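Local coordinates for protein acetone carboxylase alpha subunit (Xanthobacter autotrophicus Py2, PDB 5M45) that serves as the alpha subunit of a multi-subunit enzyme, belongs to the hydantoinase B/oxoprolinase family and binds a manganese(II) ion, at residues F403-W408 with A433-W438; S543-L548 with Y552-G557; A720-K723 with F728-D731; D731-W736 with D740-P745; D197-T202 with L217-R222. One frame throughout, in Å; residues are numbered along the deposited sequence.

Contact 1. Residues F403-W408 with A433-W438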
# COMPACT_ATOMS: atom_id res chain seq x y z
N PHE A 403 -0.61 23.24 -2.11
CA PHE A 403 -1.49 23.95 -3.04
C PHE A 403 -2.72 24.53 -2.37
O PHE A 403 -3.08 25.70 -2.61
CB PHE A 403 -1.91 23.00 -4.20
CG PHE A 403 -0.82 22.73 -5.23
CD1 PHE A 403 0.53 23.13 -5.05
CD2 PHE A 403 -1.15 22.06 -6.39
CE1 PHE A 403 1.48 22.86 -6.04
CE2 PHE A 403 -0.22 21.78 -7.36
CZ PHE A 403 1.11 22.18 -7.18
N LEU A 404 -3.37 23.75 -1.52
CA LEU A 404 -4.63 24.18 -0.89
C LEU A 404 -4.52 25.50 -0.11
O LEU A 404 -5.29 26.43 -0.33
CB LEU A 404 -5.18 23.07 0.06
CG LEU A 404 -5.70 21.76 -0.58
CD1 LEU A 404 -6.03 20.73 0.50
CD2 LEU A 404 -6.94 22.01 -1.43
N VAL A 405 -3.53 25.58 0.81
CA VAL A 405 -3.39 26.78 1.68
C VAL A 405 -2.95 28.01 0.87
O VAL A 405 -3.21 29.16 1.30
CB VAL A 405 -2.42 26.56 2.87
CG1 VAL A 405 -2.80 25.33 3.67
CG2 VAL A 405 -0.97 26.47 2.42
N SER A 406 -2.33 27.77 -0.30
CA SER A 406 -1.84 28.82 -1.18
C SER A 406 -2.96 29.39 -2.08
O SER A 406 -2.88 30.53 -2.52
CB SER A 406 -0.68 28.26 -2.05
OG SER A 406 0.46 27.88 -1.28
N ALA A 407 -4.00 28.60 -2.34
CA ALA A 407 -5.20 29.07 -3.05
C ALA A 407 -6.23 29.73 -2.12
O ALA A 407 -6.83 30.74 -2.49
CB ALA A 407 -5.84 27.90 -3.80
N TRP A 408 -6.42 29.20 -0.91
CA TRP A 408 -7.44 29.73 0.01
C TRP A 408 -7.14 31.16 0.51
O TRP A 408 -8.07 31.95 0.75
CB TRP A 408 -7.69 28.82 1.21
CG TRP A 408 -8.21 27.44 0.91
CD1 TRP A 408 -9.04 27.08 -0.10
CD2 TRP A 408 -7.92 26.23 1.64
NE1 TRP A 408 -9.29 25.71 -0.06
CE2 TRP A 408 -8.59 25.18 1.00
CE3 TRP A 408 -7.14 25.95 2.77
CZ2 TRP A 408 -8.52 23.86 1.46
CZ3 TRP A 408 -7.10 24.64 3.24
CH2 TRP A 408 -7.76 23.61 2.58
N ALA A 433 -1.13 32.65 6.40
CA ALA A 433 0.23 32.25 6.06
C ALA A 433 0.24 30.94 5.31
O ALA A 433 -0.68 30.13 5.44
CB ALA A 433 1.05 32.09 7.33
N ASN A 434 1.30 30.72 4.56
CA ASN A 434 1.64 29.37 4.12
C ASN A 434 2.03 28.53 5.36
O ASN A 434 2.90 28.95 6.16
CB ASN A 434 2.78 29.40 3.09
CG ASN A 434 2.92 28.08 2.35
OD1 ASN A 434 3.46 27.10 2.88
ND2 ASN A 434 2.46 28.05 1.11
N THR A 435 1.37 27.39 5.55
CA THR A 435 1.57 26.56 6.75
C THR A 435 2.76 25.58 6.53
O THR A 435 2.56 24.44 6.08
CB THR A 435 0.27 25.80 7.12
OG1 THR A 435 -0.04 24.83 6.11
CG2 THR A 435 -0.84 26.74 7.30
N SER A 436 3.96 26.08 6.79
CA SER A 436 5.24 25.33 6.57
C SER A 436 6.35 26.10 7.30
O SER A 436 6.08 27.20 7.78
CB SER A 436 5.52 25.20 5.06
OG SER A 436 5.84 26.46 4.46
N ASN A 437 7.58 25.60 7.44
CA ASN A 437 8.14 24.28 7.04
C ASN A 437 7.61 23.11 7.87
O ASN A 437 7.31 23.29 9.04
CB ASN A 437 9.66 24.33 7.23
CG ASN A 437 10.35 23.01 6.82
OD1 ASN A 437 10.40 22.66 5.63
ND2 ASN A 437 10.94 22.33 7.80
N TRP A 438 7.57 21.93 7.26
CA TRP A 438 7.32 20.65 7.94
C TRP A 438 8.63 19.84 8.12
O TRP A 438 9.18 19.25 7.15
CB TRP A 438 6.28 19.83 7.15
CG TRP A 438 4.94 20.46 7.04
CD1 TRP A 438 4.49 21.26 6.00
CD2 TRP A 438 3.86 20.40 7.99
NE1 TRP A 438 3.22 21.69 6.24
CE2 TRP A 438 2.80 21.21 7.46
CE3 TRP A 438 3.69 19.80 9.23
CZ2 TRP A 438 1.58 21.38 8.12
CZ3 TRP A 438 2.45 19.97 9.92
CH2 TRP A 438 1.40 20.75 9.33

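Contact 2. Residues S543-L548 with Y552-G557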
# COMPACT_ATOMS: atom_id res chain seq x y z
N SER A 543 6.08 33.57 -2.24
CA SER A 543 5.19 33.79 -1.12
C SER A 543 3.75 33.64 -1.60
O SER A 543 3.34 34.36 -2.50
CB SER A 543 5.38 35.19 -0.53
OG SER A 543 6.63 35.32 0.10
N SER A 544 2.98 32.73 -1.01
CA SER A 544 1.60 32.47 -1.49
C SER A 544 0.60 33.59 -1.09
O SER A 544 -0.27 33.98 -1.91
CB SER A 544 1.09 31.09 -1.01
OG SER A 544 1.34 30.87 0.38
N ASP A 545 0.71 34.08 0.14
CA ASP A 545 -0.11 35.20 0.61
C ASP A 545 0.31 36.53 -0.03
O ASP A 545 1.45 36.68 -0.45
CB ASP A 545 0.02 35.32 2.13
CG ASP A 545 1.47 35.49 2.58
OD1 ASP A 545 2.25 34.50 2.43
OD2 ASP A 545 1.82 36.61 3.05
N TRP A 546 -0.62 37.46 -0.19
CA TRP A 546 -0.35 38.84 -0.61
C TRP A 546 -0.85 39.77 0.51
O TRP A 546 -1.86 39.47 1.19
CB TRP A 546 -1.10 39.22 -1.92
CG TRP A 546 -0.77 38.50 -3.21
CD1 TRP A 546 -0.07 37.33 -3.38
CD2 TRP A 546 -1.18 38.89 -4.54
NE1 TRP A 546 -0.03 36.98 -4.71
CE2 TRP A 546 -0.70 37.92 -5.44
CE3 TRP A 546 -1.93 39.97 -5.05
CZ2 TRP A 546 -0.89 38.02 -6.84
CZ3 TRP A 546 -2.12 40.08 -6.40
CH2 TRP A 546 -1.62 39.09 -7.29
N GLY A 547 -0.20 40.91 0.67
CA GLY A 547 -0.73 41.99 1.47
C GLY A 547 -1.94 42.67 0.84
O GLY A 547 -2.23 42.48 -0.36
N LEU A 548 -2.66 43.46 1.63
CA LEU A 548 -3.93 44.05 1.22
C LEU A 548 -3.86 45.58 1.28
O LEU A 548 -3.35 46.14 2.26
CB LEU A 548 -5.04 43.53 2.15
CG LEU A 548 -6.50 43.95 1.94
CD1 LEU A 548 -6.99 43.58 0.56
CD2 LEU A 548 -7.45 43.33 2.96
N TYR A 552 2.33 44.28 2.06
CA TYR A 552 3.23 43.36 1.36
C TYR A 552 3.06 41.92 1.81
O TYR A 552 2.58 41.67 2.96
CB TYR A 552 4.70 43.79 1.60
CG TYR A 552 5.08 45.07 0.83
CD1 TYR A 552 4.75 46.34 1.33
CD2 TYR A 552 5.79 45.01 -0.37
CE1 TYR A 552 5.14 47.50 0.64
CE2 TYR A 552 6.16 46.16 -1.05
CZ TYR A 552 5.80 47.41 -0.54
OH TYR A 552 6.15 48.55 -1.26
N PRO A 553 3.45 40.94 0.96
CA PRO A 553 3.46 39.53 1.37
C PRO A 553 4.45 39.29 2.52
O PRO A 553 5.46 39.99 2.63
CB PRO A 553 3.99 38.80 0.13
CG PRO A 553 3.85 39.77 -1.02
CD PRO A 553 4.02 41.11 -0.39
N ALA A 554 4.17 38.27 3.33
CA ALA A 554 5.18 37.73 4.24
C ALA A 554 6.44 37.32 3.47
O ALA A 554 6.40 37.09 2.25
CB ALA A 554 4.63 36.52 4.97
N ALA A 555 7.55 37.15 4.21
CA ALA A 555 8.76 36.55 3.65
C ALA A 555 8.50 35.14 3.13
O ALA A 555 7.61 34.45 3.62
CB ALA A 555 9.86 36.51 4.71
N SER A 556 9.31 34.71 2.15
CA SER A 556 9.27 33.37 1.57
C SER A 556 10.30 32.46 2.29
O SER A 556 10.92 32.88 3.27
CB SER A 556 9.49 33.44 0.05
OG SER A 556 10.80 33.90 -0.30
N GLY A 557 10.46 31.22 1.82
CA GLY A 557 11.21 30.20 2.57
C GLY A 557 12.63 29.99 2.10
O GLY A 557 12.99 30.37 0.97

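Contact 3. Residues A720-K723 with F728-D731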
# COMPACT_ATOMS: atom_id res chain seq x y z
N ALA A 720 -0.66 25.22 -19.56
CA ALA A 720 -1.58 24.24 -18.96
C ALA A 720 -2.93 24.90 -18.55
O ALA A 720 -4.00 24.32 -18.76
CB ALA A 720 -0.92 23.57 -17.75
N SER A 721 -2.84 26.10 -17.99
CA SER A 721 -4.01 26.90 -17.59
C SER A 721 -4.92 27.24 -18.82
O SER A 721 -6.14 27.14 -18.76
CB SER A 721 -3.56 28.17 -16.85
OG SER A 721 -2.90 27.87 -15.58
N PHE A 722 -4.30 27.62 -19.93
CA PHE A 722 -5.03 27.95 -21.15
C PHE A 722 -5.85 26.76 -21.63
O PHE A 722 -7.03 26.91 -21.96
CB PHE A 722 -4.12 28.37 -22.31
CG PHE A 722 -3.41 29.70 -22.14
CD1 PHE A 722 -3.79 30.67 -21.21
CD2 PHE A 722 -2.34 29.98 -22.97
CE1 PHE A 722 -3.10 31.86 -21.10
CE2 PHE A 722 -1.64 31.17 -22.87
CZ PHE A 722 -2.01 32.12 -21.93
N LYS A 723 -5.24 25.57 -21.68
CA LYS A 723 -5.94 24.37 -22.17
C LYS A 723 -7.14 23.97 -21.31
O LYS A 723 -8.14 23.60 -21.83
CB LYS A 723 -5.02 23.16 -22.27
CG LYS A 723 -4.19 23.22 -23.53
CD LYS A 723 -3.23 22.01 -23.61
CE LYS A 723 -2.19 21.99 -22.45
NZ LYS A 723 -1.00 21.17 -22.67
N PHE A 728 -10.10 31.91 -19.66
CA PHE A 728 -8.88 32.52 -19.18
C PHE A 728 -7.94 32.85 -20.34
O PHE A 728 -7.38 33.94 -20.36
CB PHE A 728 -8.17 31.67 -18.08
CG PHE A 728 -6.82 32.20 -17.67
CD1 PHE A 728 -6.70 33.38 -16.99
CD2 PHE A 728 -5.66 31.50 -18.00
CE1 PHE A 728 -5.44 33.89 -16.64
CE2 PHE A 728 -4.40 31.99 -17.63
CZ PHE A 728 -4.29 33.19 -16.96
N GLU A 729 -7.79 31.94 -21.30
CA GLU A 729 -6.94 32.21 -22.47
C GLU A 729 -7.47 33.44 -23.24
O GLU A 729 -6.71 34.32 -23.62
CB GLU A 729 -6.84 30.99 -23.41
CG GLU A 729 -5.98 31.28 -24.64
CD GLU A 729 -5.59 30.08 -25.49
OE1 GLU A 729 -5.91 28.92 -25.16
OE2 GLU A 729 -4.88 30.34 -26.48
N LYS A 730 -8.78 33.48 -23.44
CA LYS A 730 -9.41 34.61 -24.10
C LYS A 730 -9.18 35.96 -23.35
O LYS A 730 -8.84 36.97 -23.99
CB LYS A 730 -10.90 34.31 -24.31
CG LYS A 730 -11.71 35.49 -24.88
CD LYS A 730 -13.17 35.06 -25.00
CE LYS A 730 -14.13 36.21 -25.22
NZ LYS A 730 -13.72 36.96 -26.45
N ASP A 731 -9.33 35.95 -22.03
CA ASP A 731 -9.04 37.11 -21.13
C ASP A 731 -7.58 37.60 -21.29
O ASP A 731 -7.33 38.79 -21.42
CB ASP A 731 -9.29 36.69 -19.65
CG ASP A 731 -9.29 37.79 -18.62
OD1 ASP A 731 -9.31 38.96 -19.06
OD2 ASP A 731 -9.33 37.45 -17.33
O HOH W 1 -8.08 27.39 -24.53

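Contact 4. Residues D731-W736 with D740-P745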
# COMPACT_ATOMS: atom_id res chain seq x y z
N ASP A 731 -9.33 35.95 -22.03
CA ASP A 731 -9.04 37.11 -21.13
C ASP A 731 -7.58 37.60 -21.29
O ASP A 731 -7.33 38.79 -21.42
CB ASP A 731 -9.29 36.69 -19.65
CG ASP A 731 -9.29 37.79 -18.62
OD1 ASP A 731 -9.31 38.96 -19.06
OD2 ASP A 731 -9.33 37.45 -17.33
N PHE A 732 -6.64 36.66 -21.23
CA PHE A 732 -5.20 36.97 -21.36
C PHE A 732 -4.86 37.59 -22.73
O PHE A 732 -4.16 38.59 -22.80
CB PHE A 732 -4.42 35.68 -21.17
CG PHE A 732 -2.92 35.83 -21.17
CD1 PHE A 732 -2.18 35.71 -22.35
CD2 PHE A 732 -2.22 36.00 -19.96
CE1 PHE A 732 -0.79 35.80 -22.35
CE2 PHE A 732 -0.83 36.11 -19.95
CZ PHE A 732 -0.12 36.01 -21.14
N ARG A 733 -5.38 37.00 -23.80
CA ARG A 733 -5.15 37.50 -25.17
C ARG A 733 -5.72 38.90 -25.35
O ARG A 733 -5.09 39.72 -26.01
CB ARG A 733 -5.76 36.57 -26.26
CG ARG A 733 -5.04 35.25 -26.42
CD ARG A 733 -5.77 34.29 -27.37
NE ARG A 733 -4.97 33.11 -27.67
CZ ARG A 733 -4.00 33.03 -28.59
NH1 ARG A 733 -3.67 34.06 -29.36
NH2 ARG A 733 -3.31 31.87 -28.72
N THR A 734 -6.90 39.13 -24.80
CA THR A 734 -7.55 40.43 -24.89
C THR A 734 -6.78 41.48 -24.08
O THR A 734 -6.54 42.58 -24.57
CB THR A 734 -9.02 40.37 -24.39
OG1 THR A 734 -9.74 39.44 -25.18
CG2 THR A 734 -9.71 41.70 -24.54
N PHE A 735 -6.40 41.12 -22.86
CA PHE A 735 -5.71 42.05 -21.98
C PHE A 735 -4.40 42.53 -22.61
O PHE A 735 -4.08 43.72 -22.56
CB PHE A 735 -5.43 41.47 -20.58
CG PHE A 735 -4.73 42.46 -19.68
CD1 PHE A 735 -5.46 43.43 -18.98
CD2 PHE A 735 -3.32 42.50 -19.64
CE1 PHE A 735 -4.82 44.38 -18.22
CE2 PHE A 735 -2.67 43.45 -18.88
CZ PHE A 735 -3.42 44.40 -18.17
N TRP A 736 -3.63 41.58 -23.15
CA TRP A 736 -2.32 41.87 -23.76
C TRP A 736 -2.35 42.18 -25.27
O TRP A 736 -1.29 42.35 -25.90
CB TRP A 736 -1.35 40.72 -23.47
CG TRP A 736 -0.94 40.59 -22.02
CD1 TRP A 736 -1.21 39.56 -21.18
CD2 TRP A 736 -0.18 41.55 -21.26
NE1 TRP A 736 -0.67 39.80 -19.95
CE2 TRP A 736 -0.02 41.02 -19.97
CE3 TRP A 736 0.37 42.80 -21.56
CZ2 TRP A 736 0.68 41.70 -18.95
CZ3 TRP A 736 1.08 43.47 -20.54
CH2 TRP A 736 1.21 42.92 -19.26
N ASP A 740 -3.90 36.44 -33.12
CA ASP A 740 -4.22 35.01 -33.24
C ASP A 740 -3.06 34.13 -33.71
O ASP A 740 -3.05 32.94 -33.39
CB ASP A 740 -5.45 34.79 -34.14
CG ASP A 740 -6.75 35.29 -33.51
OD1 ASP A 740 -6.79 35.53 -32.29
OD2 ASP A 740 -7.74 35.47 -34.24
N SER A 741 -2.08 34.70 -34.40
CA SER A 741 -0.87 33.97 -34.81
C SER A 741 0.09 33.61 -33.63
O SER A 741 0.94 32.74 -33.79
CB SER A 741 -0.11 34.80 -35.83
OG SER A 741 0.21 36.06 -35.26
N TRP A 742 -0.04 34.27 -32.48
CA TRP A 742 0.71 33.90 -31.26
C TRP A 742 0.01 32.70 -30.59
O TRP A 742 -1.19 32.75 -30.36
CB TRP A 742 0.77 35.09 -30.28
CG TRP A 742 1.55 34.86 -28.99
CD1 TRP A 742 2.86 35.10 -28.78
CD2 TRP A 742 1.03 34.35 -27.75
NE1 TRP A 742 3.21 34.78 -27.50
CE2 TRP A 742 2.11 34.31 -26.84
CE3 TRP A 742 -0.23 33.92 -27.32
CZ2 TRP A 742 1.95 33.88 -25.52
CZ3 TRP A 742 -0.38 33.47 -26.01
CH2 TRP A 742 0.70 33.48 -25.13
N THR A 743 0.76 31.63 -30.32
CA THR A 743 0.24 30.46 -29.59
C THR A 743 1.30 29.97 -28.58
O THR A 743 2.51 30.23 -28.77
CB THR A 743 -0.13 29.28 -30.52
OG1 THR A 743 1.04 28.77 -31.16
CG2 THR A 743 -1.17 29.71 -31.62
N LEU A 744 0.84 29.29 -27.53
CA LEU A 744 1.69 28.76 -26.46
C LEU A 744 1.40 27.27 -26.16
O LEU A 744 0.87 26.93 -25.06
CB LEU A 744 1.58 29.64 -25.22
CG LEU A 744 2.70 29.47 -24.18
CD1 LEU A 744 4.05 30.09 -24.63
CD2 LEU A 744 2.22 30.02 -22.84
N PRO A 745 1.72 26.38 -27.11
CA PRO A 745 1.53 24.94 -26.83
C PRO A 745 2.57 24.43 -25.81
O PRO A 745 3.76 24.77 -25.88
CB PRO A 745 1.72 24.28 -28.19
CG PRO A 745 2.60 25.21 -28.97
CD PRO A 745 2.28 26.62 -28.46
O HOH W 2 -5.41 36.32 -30.13
O HOH W 3 -2.26 29.12 -27.33

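Contact 5. Residues D197-T202 with L217-R222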
# COMPACT_ATOMS: atom_id res chain seq x y z
N ASP A 197 2.45 6.48 -2.14
CA ASP A 197 1.91 7.66 -1.46
C ASP A 197 1.34 7.30 -0.05
O ASP A 197 0.82 8.18 0.63
CB ASP A 197 0.82 8.32 -2.33
CG ASP A 197 0.42 9.73 -1.87
OD1 ASP A 197 1.32 10.59 -1.52
OD2 ASP A 197 -0.80 10.03 -1.90
N GLY A 198 1.45 6.04 0.36
CA GLY A 198 0.97 5.61 1.67
C GLY A 198 -0.14 4.55 1.62
O GLY A 198 -0.79 4.36 0.59
N TYR A 199 -0.32 3.88 2.73
CA TYR A 199 -1.42 2.90 2.96
C TYR A 199 -2.78 3.63 2.79
O TYR A 199 -3.06 4.58 3.52
CB TYR A 199 -1.29 2.36 4.39
CG TYR A 199 -2.17 1.15 4.76
CD1 TYR A 199 -2.06 -0.06 4.08
CD2 TYR A 199 -3.04 1.21 5.84
CE1 TYR A 199 -2.84 -1.18 4.46
CE2 TYR A 199 -3.80 0.11 6.25
CZ TYR A 199 -3.70 -1.09 5.55
OH TYR A 199 -4.45 -2.21 5.97
N SER A 200 -3.57 3.20 1.81
CA SER A 200 -4.82 3.87 1.42
C SER A 200 -5.98 2.88 1.57
O SER A 200 -5.95 1.79 0.97
CB SER A 200 -4.77 4.42 -0.01
OG SER A 200 -5.91 5.26 -0.32
N ILE A 201 -6.99 3.29 2.35
CA ILE A 201 -8.08 2.44 2.83
C ILE A 201 -9.41 3.03 2.27
O ILE A 201 -9.73 4.18 2.57
CB ILE A 201 -8.12 2.50 4.38
CG1 ILE A 201 -6.73 2.14 5.00
CG2 ILE A 201 -9.19 1.58 4.94
CD1 ILE A 201 -6.36 2.99 6.23
N THR A 202 -10.18 2.25 1.50
CA THR A 202 -11.43 2.76 0.90
C THR A 202 -12.68 2.23 1.63
O THR A 202 -13.15 1.15 1.32
CB THR A 202 -11.51 2.44 -0.61
OG1 THR A 202 -10.38 2.99 -1.29
CG2 THR A 202 -12.80 3.01 -1.24
N LEU A 217 -5.88 -5.61 11.93
CA LEU A 217 -4.88 -5.18 12.93
C LEU A 217 -3.45 -5.54 12.50
O LEU A 217 -2.58 -4.65 12.46
CB LEU A 217 -5.22 -5.74 14.33
CG LEU A 217 -6.49 -5.23 15.01
CD1 LEU A 217 -6.87 -6.07 16.23
CD2 LEU A 217 -6.39 -3.74 15.41
N HIS A 218 -3.23 -6.81 12.12
CA HIS A 218 -1.90 -7.27 11.72
C HIS A 218 -1.38 -6.55 10.45
O HIS A 218 -0.22 -6.14 10.37
CB HIS A 218 -1.84 -8.80 11.56
CG HIS A 218 -1.83 -9.57 12.86
ND1 HIS A 218 -1.07 -10.71 13.03
CD2 HIS A 218 -2.43 -9.35 14.05
CE1 HIS A 218 -1.22 -11.17 14.26
NE2 HIS A 218 -2.02 -10.35 14.90
N GLU A 219 -2.26 -6.37 9.47
CA GLU A 219 -1.88 -5.75 8.20
C GLU A 219 -1.54 -4.28 8.34
O GLU A 219 -0.44 -3.84 7.94
CB GLU A 219 -2.99 -5.95 7.17
CG GLU A 219 -2.63 -5.50 5.77
CD GLU A 219 -3.84 -5.61 4.81
OE1 GLU A 219 -4.43 -4.53 4.60
OE2 GLU A 219 -4.20 -6.72 4.30
N SER A 220 -2.49 -3.53 8.88
CA SER A 220 -2.33 -2.10 9.07
C SER A 220 -1.07 -1.76 9.84
O SER A 220 -0.30 -0.86 9.43
CB SER A 220 -3.61 -1.47 9.70
OG SER A 220 -3.90 -1.98 10.99
N GLN A 221 -0.81 -2.51 10.91
CA GLN A 221 0.30 -2.21 11.81
C GLN A 221 1.68 -2.38 11.19
O GLN A 221 2.63 -1.72 11.63
CB GLN A 221 0.15 -3.02 13.11
CG GLN A 221 -1.02 -2.42 13.94
CD GLN A 221 -1.56 -3.34 15.03
OE1 GLN A 221 -0.94 -4.32 15.45
NE2 GLN A 221 -2.76 -3.02 15.49
N ARG A 222 1.82 -3.26 10.19
CA ARG A 222 3.09 -3.49 9.48
C ARG A 222 3.25 -2.66 8.18
O ARG A 222 4.31 -2.72 7.54
CB ARG A 222 3.28 -4.97 9.17
CG ARG A 222 2.37 -5.53 8.07
CD ARG A 222 2.43 -7.07 7.97
NE ARG A 222 2.07 -7.68 9.24
CZ ARG A 222 2.39 -8.91 9.65
NH1 ARG A 222 2.05 -9.28 10.89
NH2 ARG A 222 2.96 -9.80 8.83

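Contact 1. Residues F403-W408 with A433-W438
V405 on helix 401-422 meets N434 and T435 of the loop that leads to strand 440-442. This is a helix-loop contact in the buried middle of the hydantoinase B/oxoprolinase fold. T435 is the centre of an inverse gamma turn, and its side chain lies about 10 Å from the bound manganese ion.

V405 carries the apolar part. Its chi1 of -53° sets CG1 anti to the carbonyl carbon and CG2 between the backbone N and that carbon. Both methyls face T435, and CG2 also meets N434. CG1 packs 3.7 Å from T435 OG1. CG2 reaches toward the start of the turn, 4.0 Å from N434 ND2 and the same from T435 N. V405 and N434 cross at about a right angle.

The polar ends are held by other residues. S406 OG is hydrogen-bonded back to H402 O, one turn earlier in the helix. It comes 3.1 Å from N434 ND2, but the angle is too poor for a bond. N434 ND2 uses S544 OG instead. T435 OG1 pairs with W479 NE1. V405 O receives N432 ND2, which adds a further link between the helix and the loop just before A433.

N434 has CG anti to its N, chi1 -165°, and the amide reaches from the loop toward the helix. Its ND2 is on the S406 side, and its OD1 is turned to S436. The shape of the loop is held locally: S436 OG donates to N434 OD1 over 2.9 Å, and W438 NE1 gives T435 O only a weak bond.

Contact 2. Residues S543-L548 with Y552-G557
S543 OG donates to A554 O over 2.8 Å, approaching somewhat out of the plane of that carbonyl. The two segments belong to one long loop between strands 532-535 and 559-563. They run nearly antiparallel, 164° apart end to end, without forming strands.

The hydroxyl stands with OG anti to the carbonyl carbon, which sets it beside A554 O. There it also packs against S556 CB at 3.4 Å. S543 CB touches P553 CB at 3.9 Å.

D545 makes the second bond. Its carboxylate is placed by a chi1 of 57°, with CG between the backbone N and the carbonyl carbon. OD2 accepts A554 N at 2.9 Å on its syn side, with an N-H...O angle of 161°. The methyl of A554 lies alongside, 3.4 Å from the same oxygen. A554 is therefore gripped at both its N-H and its carbonyl.

P553 lies against the backbone of D545, its CB 3.4 Å from D545 O. That carbonyl oxygen is buried and has no polar partner in the model. Farther along, the chains approach through their backbones, with G547 N 3.6 Å from Y552 C.

A chain of another protein in the assembly covers much of this loop. It supplies an acidic side chain to Y552 OH and backbone partners to S556. Within the chain, W546 packs on V291 and F293 of strand 286-297.

The segments are thus joined directly by two side-chain-to-backbone bonds. Both end on A554, so its peptide groups should be well fixed. The buried carboxylate is probably stabilised as an anion in part by the A554 N-H.

Contact 3. Residues A720-K723 with F728-D731
Two consecutive helices, 712-724 and 726-735, pack together across the short turn that joins them, with F722 on the first set against F728 and E729 on the second. This pair lies toward the C-terminal end of the chain.

F722 is central. Its ring meets the ring of F728 obliquely, with F722 CE1 3.7 Å from F728 CE2 and the planes at 41°. S721 CB approaches the F728 ring obliquely too, 4.0 Å from CE2.

E729 covers one face of the F722 ring. Its CG is anti to its N, chi1 179°, and the chain stays extended beyond it. CG therefore sits over the face in a CH-pi contact, 4.2 Å from the ring centroid. The carboxylate continues past the ring toward the first helix, so that E729 OE1 comes 3.4 Å from F722 CB.

One water spans the helices. It donates to F722 O at 2.8 Å and to E729 OE1 at 2.7 Å. The other oxygen, E729 OE2, forms a salt bridge with R733 along its NE side.

E729 is thus two-sided: its methylenes shield an aromatic ring, while its carboxylate is held by the water and an arginine. That pairing would favour the charged form.

Contact 4. Residues D731-W736 with D740-P745
This is a helix-to-loop contact made by an arginine that donates twice to one backbone carbonyl, backed by an apolar contact between F732 and W742. R733 and F732, near the end of helix 726-735, hold W742 of the loop that follows, so the chain is folded back onto its own last helix.

R733 reaches the loop through a chain extended from CG to NE, which carries the guanidinium to W742 O. The two terminal nitrogens close end-on on this single atom: NH2 lies 2.8 Å from W742 O and NH1 3.0 Å from it. The oxygen sits close to the guanidinium plane. Both bonds are bent, with N-H...O angles of 145° and 139°, as expected when two N-H groups share one acceptor.

The W742 indole comes over one face of the guanidinium, with CE3 4.0 Å from NH2. The planes are 70° apart, so the groups are not stacked. The far end of the indole meets F732, where CH2 lies 3.9 Å from CE1, and the two side chains cross at about a right angle. W742 is also fixed from helix 694-706, since its NE1 bonds to I705 O. K708 makes a cation-pi contact with it.

D740 is on the more exposed side. Its OD1 is 4.5 Å from R733 NH1, too far for a salt bridge and well off the guanidinium plane. No N-H points at it, so its carboxylate is related to the arginine directly by charge alone. A water mediates: it accepts from R733 NH1 at 3.0 Å and donates to D740 OD1. A second water accepts from L744 N at 3.1 Å and, weakly, from R733 NH2.

Contact 5. Residues D197-T202 with L217-R222
Y199 reaches from the loop before strand 204-208 to E219 and S220 on helix 214-222. The contact lays this helix against a loop beside the seven-stranded antiparallel sheet, whose last two strands, 204-208 and 211-212, lie between the segments in sequence. The burial comes from these three residues. The backbones stay apart, with Y199 CA 7.9 Å from S220 CA.

Y199 buries most. Its CG is anti to the backbone N, chi1 -169°. The side chain leaves the backbone toward the helix, and its hydroxyl end and CE2 do the touching. The hydroxyl makes the one direct polar bond between the segments, Y199 OH to E219 OE1 at 2.7 Å, with the tyrosine as donor. The oxygen lies at the ring edge, in its plane. The carboxylate is turned 85° from the ring and offers the lone pair of OE1 that faces away from OE2.

E219 gets there with an extended chain. Its OE1 takes both Y199 OH and R204 NH1, the latter in a salt bridge. The arginine would favour a charged carboxylate. Across the subunit interface, T202 N hydrogen-bonds to E219 OE1 of the second subunit, another copy of this protein.

S220 takes the apolar side. Its CB packs 3.8 Å from Y199 CE2, and the approach is oblique to the ring. Its OG is bonded within the helix to W216 O.

On the same helix, R222 NH2 forms a salt bridge with D143 of the second subunit. The same guanidinium is held within the helix through R222 NE, which bonds to H218 O at 3.0 Å.

In the fold
From the N terminus, contact 5 comes first. It closes a loop round strands 204-208 and 211-212 and lies at a face met by a second copy of the protein. Contact 1 then joins helix 401-422 to the loop before strand 440-442. Contact 2 folds the later loop 543-557 back on itself beside it. These two touch through N434 and S544, with centres 11 Å apart. Contacts 3 and 4 follow near the C-terminal end, where F722 packs on F732, W742 and L744. The first three are in series with the rest. Contact 4 begins on D731, where contact 3 ends, and both use helix 726-735. None nest or cross. Contacts 2 and 5 lie on opposite sides of the chain's centre.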